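Alpha-fucosidase (Bifidobacterium bifidum, PDB 2EAB) probably hydrolyses terminal alpha-1,2-L-fucosidic linkages in glycans as a calcium-containing bacterial glycoside hydrolase, this chain being its catalytic part. Local coordinates at residues 80-94 with 485-497. Numbering follows the deposited sequence.
Sequences WTGGPGSSTSYNGGN and TENTAYGWTAPGQ
Gly83 and Tyr490, then Gly92 and Trp492, bring two largely irregular segments, 80-94 and 485-497, together, their CA atoms 5.1 Å and 4.3 Å apart. One backbone bond joins them, from Ala494 N to Gly92 O at 3.3 Å, within the type I' turn from Asn91 to Asn94. Tyr490 lays its ring along 82-83, with Gly82 O over one face and Thr81 O at the edge. Its OH donates to Trp80 O (2.8 Å), tilted 33° from the carbonyl plane. From further along 80-94, Tyr90 OH donates to Tyr490 O (2.7 Å) from well above that carbonyl's plane; with CG anti to the backbone N (chi1 -177°), the Tyr90 ring extends toward 485-497 and its OH reaches this oxygen. A phenylalanine in place of Tyr490 would probably leave Trp80 O without this donor, though Asn238 also binds that oxygen. Ala489 CB sits over the five-membered ring of Trp80, 3.7 Å from its centroid, a CH-pi contact, while Gly93 CA lies over the six-membered ring of Trp492. Water 1 bridges Tyr90 OH and Thr488 OG1, the latter closing an ST turn onto Tyr490 N. This buried loop-to-loop interface joins the family 65-type N-terminal region to the family 95 catalytic region, near the calcium-binding residues Glu77 and Leu393.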
loop_
_atom_site.group_PDB
_atom_site.type_symbol
_atom_site.label_atom_id
_atom_site.label_comp_id
_atom_site.label_asym_id
_atom_site.label_seq_id
_atom_site.Cartn_x
_atom_site.Cartn_y
_atom_site.Cartn_z
ATOM N N TRP A 80 17.620 -7.328 1.131
ATOM C CA TRP A 80 17.539 -6.816 -0.225
ATOM C C TRP A 80 18.904 -6.914 -0.899
ATOM O O TRP A 80 19.895 -6.413 -0.368
ATOM C CB TRP A 80 17.137 -5.338 -0.163
ATOM C CG TRP A 80 15.682 -5.047 -0.354
ATOM C CD1 TRP A 80 14.697 -4.982 0.596
ATOM C CD2 TRP A 80 15.063 -4.733 -1.597
ATOM N NE1 TRP A 80 13.494 -4.653 -0.001
ATOM C CE2 TRP A 80 13.696 -4.496 -1.348
ATOM C CE3 TRP A 80 15.543 -4.620 -2.908
ATOM C CZ2 TRP A 80 12.798 -4.168 -2.370
ATOM C CZ3 TRP A 80 14.660 -4.295 -3.918
ATOM C CH2 TRP A 80 13.301 -4.076 -3.643
ATOM N N THR A 81 18.955 -7.560 -2.060
ATOM C CA THR A 81 20.137 -7.473 -2.913
ATOM C C THR A 81 20.107 -6.151 -3.690
ATOM O O THR A 81 19.127 -5.412 -3.632
ATOM C CB THR A 81 20.228 -8.652 -3.899
ATOM O OG1 THR A 81 19.034 -8.698 -4.681
ATOM C CG2 THR A 81 20.424 -9.981 -3.170
ATOM N N GLY A 82 21.188 -5.863 -4.410
ATOM C CA GLY A 82 21.341 -4.618 -5.152
ATOM C C GLY A 82 22.042 -3.537 -4.350
ATOM O O GLY A 82 22.490 -3.761 -3.222
ATOM N N GLY A 83 22.147 -2.352 -4.943
ATOM C CA GLY A 83 22.655 -1.191 -4.228
ATOM C C GLY A 83 24.169 -1.125 -4.164
ATOM O O GLY A 83 24.871 -1.870 -4.854
ATOM N N PRO A 84 24.703 -0.227 -3.322
ATOM C CA PRO A 84 26.150 -0.076 -3.249
ATOM C C PRO A 84 26.803 -1.399 -2.854
ATOM O O PRO A 84 26.288 -2.123 -2.000
ATOM C CB PRO A 84 26.345 1.001 -2.175
ATOM C CG PRO A 84 25.075 1.025 -1.410
ATOM C CD PRO A 84 24.004 0.660 -2.382
ATOM N N GLY A 85 27.913 -1.720 -3.513
ATOM C CA GLY A 85 28.592 -2.987 -3.297
ATOM C C GLY A 85 28.210 -4.075 -4.281
ATOM O O GLY A 85 28.887 -5.095 -4.360
ATOM N N SER A 86 27.137 -3.871 -5.043
ATOM C CA SER A 86 26.722 -4.848 -6.055
ATOM C C SER A 86 27.497 -4.706 -7.367
ATOM O O SER A 86 27.415 -5.578 -8.240
ATOM C CB SER A 86 25.221 -4.739 -6.332
ATOM O OG SER A 86 24.918 -3.489 -6.930
ATOM N N SER A 87 28.207 -3.588 -7.502
ATOM C CA SER A 87 29.134 -3.323 -8.598
ATOM C C SER A 87 30.129 -2.306 -8.072
ATOM O O SER A 87 29.973 -1.804 -6.959
ATOM C CB SER A 87 28.411 -2.726 -9.800
ATOM O OG SER A 87 28.101 -1.365 -9.549
ATOM N N THR A 88 31.137 -1.981 -8.874
ATOM C CA THR A 88 32.116 -0.968 -8.484
ATOM C C THR A 88 31.660 0.450 -8.840
ATOM O O THR A 88 32.362 1.420 -8.551
ATOM C CB THR A 88 33.500 -1.246 -9.121
ATOM O OG1 THR A 88 33.372 -1.281 -10.544
ATOM C CG2 THR A 88 34.065 -2.575 -8.626
ATOM N N SER A 89 30.479 0.574 -9.449
ATOM C CA SER A 89 30.041 1.858 -9.985
ATOM C C SER A 89 28.570 2.186 -9.726
ATOM O O SER A 89 27.996 3.026 -10.416
ATOM C CB SER A 89 30.359 1.936 -11.485
ATOM O OG SER A 89 29.733 0.881 -12.190
ATOM N N TYR A 90 27.966 1.544 -8.728
ATOM C CA TYR A 90 26.549 1.753 -8.432
ATOM C C TYR A 90 26.208 3.233 -8.312
ATOM O O TYR A 90 26.818 3.951 -7.514
ATOM C CB TYR A 90 26.139 1.027 -7.151
ATOM C CG TYR A 90 24.663 1.167 -6.877
ATOM C CD1 TYR A 90 23.744 0.362 -7.540
ATOM C CD2 TYR A 90 24.177 2.125 -5.983
ATOM C CE1 TYR A 90 22.373 0.496 -7.322
ATOM C CE2 TYR A 90 22.799 2.266 -5.747
ATOM C CZ TYR A 90 21.906 1.443 -6.423
ATOM O OH TYR A 90 20.549 1.542 -6.219
ATOM N N ASN A 91 25.218 3.656 -9.097
ATOM C CA ASN A 91 24.768 5.042 -9.139
ATOM C C ASN A 91 23.254 5.103 -9.356
ATOM O O ASN A 91 22.757 5.910 -10.142
ATOM C CB ASN A 91 25.524 5.803 -10.238
ATOM C CG ASN A 91 25.289 7.308 -10.197
ATOM O OD1 ASN A 91 25.106 7.903 -9.132
ATOM N ND2 ASN A 91 25.310 7.934 -11.371
ATOM N N GLY A 92 22.534 4.224 -8.659
ATOM C CA GLY A 92 21.070 4.224 -8.686
ATOM C C GLY A 92 20.447 3.905 -10.029
ATOM O O GLY A 92 19.260 4.178 -10.234
ATOM N N GLY A 93 21.243 3.334 -10.933
ATOM C CA GLY A 93 20.784 3.001 -12.275
ATOM C C GLY A 93 20.901 4.121 -13.293
ATOM O O GLY A 93 20.587 3.926 -14.472
ATOM N N ASN A 94 21.334 5.303 -12.864
ATOM C CA ASN A 94 21.342 6.452 -13.762
ATOM C C ASN A 94 22.317 6.301 -14.914
ATOM O O ASN A 94 23.454 5.887 -14.719
ATOM C CB ASN A 94 21.631 7.725 -12.985
ATOM C CG ASN A 94 20.557 8.016 -11.969
ATOM O OD1 ASN A 94 19.401 8.252 -12.322
ATOM N ND2 ASN A 94 20.925 7.980 -10.697
ATOM N N THR A 485 9.042 4.097 -11.828
ATOM C CA THR A 485 8.171 3.014 -11.363
ATOM C C THR A 485 8.893 2.042 -10.429
ATOM O O THR A 485 8.502 1.860 -9.276
ATOM C CB THR A 485 7.524 2.242 -12.539
ATOM O OG1 THR A 485 6.621 3.107 -13.240
ATOM C CG2 THR A 485 6.751 1.037 -12.035
ATOM N N GLU A 486 9.931 1.394 -10.946
ATOM C CA GLU A 486 10.614 0.351 -10.195
ATOM C C GLU A 486 11.609 0.968 -9.231
ATOM O O GLU A 486 12.589 1.577 -9.651
ATOM C CB GLU A 486 11.334 -0.611 -11.133
ATOM C CG GLU A 486 10.427 -1.320 -12.111
ATOM C CD GLU A 486 11.139 -2.447 -12.814
ATOM O OE1 GLU A 486 12.352 -2.311 -13.097
ATOM O OE2 GLU A 486 10.485 -3.476 -13.092
ATOM N N ASN A 487 11.336 0.795 -7.940
ATOM C CA ASN A 487 12.161 1.320 -6.869
ATOM C C ASN A 487 12.590 0.203 -5.930
ATOM O O ASN A 487 12.057 -0.912 -5.982
ATOM C CB ASN A 487 11.414 2.443 -6.148
ATOM C CG ASN A 487 11.487 3.748 -6.907
ATOM O OD1 ASN A 487 12.434 4.515 -6.737
ATOM N ND2 ASN A 487 10.513 3.993 -7.776
ATOM N N THR A 488 13.587 0.492 -5.099
ATOM C CA THR A 488 14.199 -0.541 -4.268
ATOM C C THR A 488 14.523 0.021 -2.885
ATOM O O THR A 488 14.132 1.139 -2.548
ATOM C CB THR A 488 15.506 -1.075 -4.896
ATOM O OG1 THR A 488 16.505 -0.056 -4.810
ATOM C CG2 THR A 488 15.308 -1.516 -6.342
ATOM N N ALA A 489 15.265 -0.749 -2.098
ATOM C CA ALA A 489 15.772 -0.293 -0.808
ATOM C C ALA A 489 16.961 0.672 -0.936
ATOM O O ALA A 489 17.407 1.232 0.069
ATOM C CB ALA A 489 16.155 -1.491 0.052
ATOM N N TYR A 490 17.476 0.865 -2.153
ATOM C CA TYR A 490 18.785 1.497 -2.351
ATOM C C TYR A 490 18.802 2.685 -3.314
ATOM O O TYR A 490 19.802 2.925 -4.008
ATOM C CB TYR A 490 19.805 0.452 -2.810
ATOM C CG TYR A 490 19.974 -0.717 -1.873
ATOM C CD1 TYR A 490 20.521 -0.538 -0.606
ATOM C CD2 TYR A 490 19.611 -2.006 -2.258
ATOM C CE1 TYR A 490 20.694 -1.604 0.254
ATOM C CE2 TYR A 490 19.771 -3.085 -1.397
ATOM C CZ TYR A 490 20.322 -2.875 -0.142
ATOM O OH TYR A 490 20.499 -3.925 0.734
ATOM N N GLY A 491 17.719 3.455 -3.355
ATOM C CA GLY A 491 17.722 4.660 -4.178
ATOM C C GLY A 491 17.876 4.400 -5.670
ATOM O O GLY A 491 18.578 5.140 -6.367
ATOM N N TRP A 492 17.204 3.349 -6.149
ATOM C CA TRP A 492 17.117 3.010 -7.573
ATOM C C TRP A 492 16.050 3.907 -8.209
ATOM O O TRP A 492 14.932 3.474 -8.525
ATOM C CB TRP A 492 16.750 1.539 -7.705
ATOM C CG TRP A 492 16.812 0.938 -9.076
ATOM C CD1 TRP A 492 15.756 0.619 -9.880
ATOM C CD2 TRP A 492 17.989 0.519 -9.775
ATOM N NE1 TRP A 492 16.203 0.043 -11.050
ATOM C CE2 TRP A 492 17.569 -0.036 -11.005
ATOM C CE3 TRP A 492 19.358 0.568 -9.486
ATOM C CZ2 TRP A 492 18.469 -0.546 -11.936
ATOM C CZ3 TRP A 492 20.251 0.053 -10.413
ATOM C CH2 TRP A 492 19.802 -0.489 -11.626
ATOM N N THR A 493 16.418 5.173 -8.385
ATOM C CA THR A 493 15.488 6.207 -8.817
ATOM C C THR A 493 15.587 6.478 -10.311
ATOM O O THR A 493 14.779 7.229 -10.858
ATOM C CB THR A 493 15.680 7.521 -8.027
ATOM O OG1 THR A 493 17.043 7.949 -8.121
ATOM C CG2 THR A 493 15.355 7.298 -6.562
ATOM N N ALA A 494 16.559 5.855 -10.975
ATOM C CA ALA A 494 16.641 5.945 -12.428
ATOM C C ALA A 494 15.393 5.369 -13.081
ATOM O O ALA A 494 14.718 4.517 -12.502
ATOM C CB ALA A 494 17.853 5.202 -12.931
ATOM N N PRO A 495 15.107 5.799 -14.317
ATOM C CA PRO A 495 14.098 5.096 -15.094
ATOM C C PRO A 495 14.641 3.725 -15.505
ATOM O O PRO A 495 15.862 3.504 -15.523
ATOM C CB PRO A 495 13.909 5.995 -16.314
ATOM C CG PRO A 495 15.225 6.674 -16.472
ATOM C CD PRO A 495 15.739 6.889 -15.080
ATOM N N GLY A 496 13.731 2.818 -15.849
ATOM C CA GLY A 496 14.099 1.468 -16.241
ATOM C C GLY A 496 14.616 1.362 -17.665
ATOM O O GLY A 496 14.703 2.351 -18.399
ATOM N N GLN A 497 14.961 0.134 -18.047
ATOM C CA GLN A 497 15.700 -0.153 -19.275
ATOM C C GLN A 497 14.906 0.034 -20.552
ATOM O O GLN A 497 15.493 0.074 -21.634
ATOM C CB GLN A 497 16.148 -1.607 -19.286
ATOM C CG GLN A 497 17.330 -1.993 -18.485
ATOM C CD GLN A 497 17.723 -3.421 -18.799
ATOM O OE1 GLN A 497 18.249 -3.709 -19.877
ATOM N NE2 GLN A 497 17.446 -4.329 -17.872
HETATM O O HOH W 1 18.781 -1.041 -5.861
HETATM O O HOH W 2 19.782 7.815 -8.054
#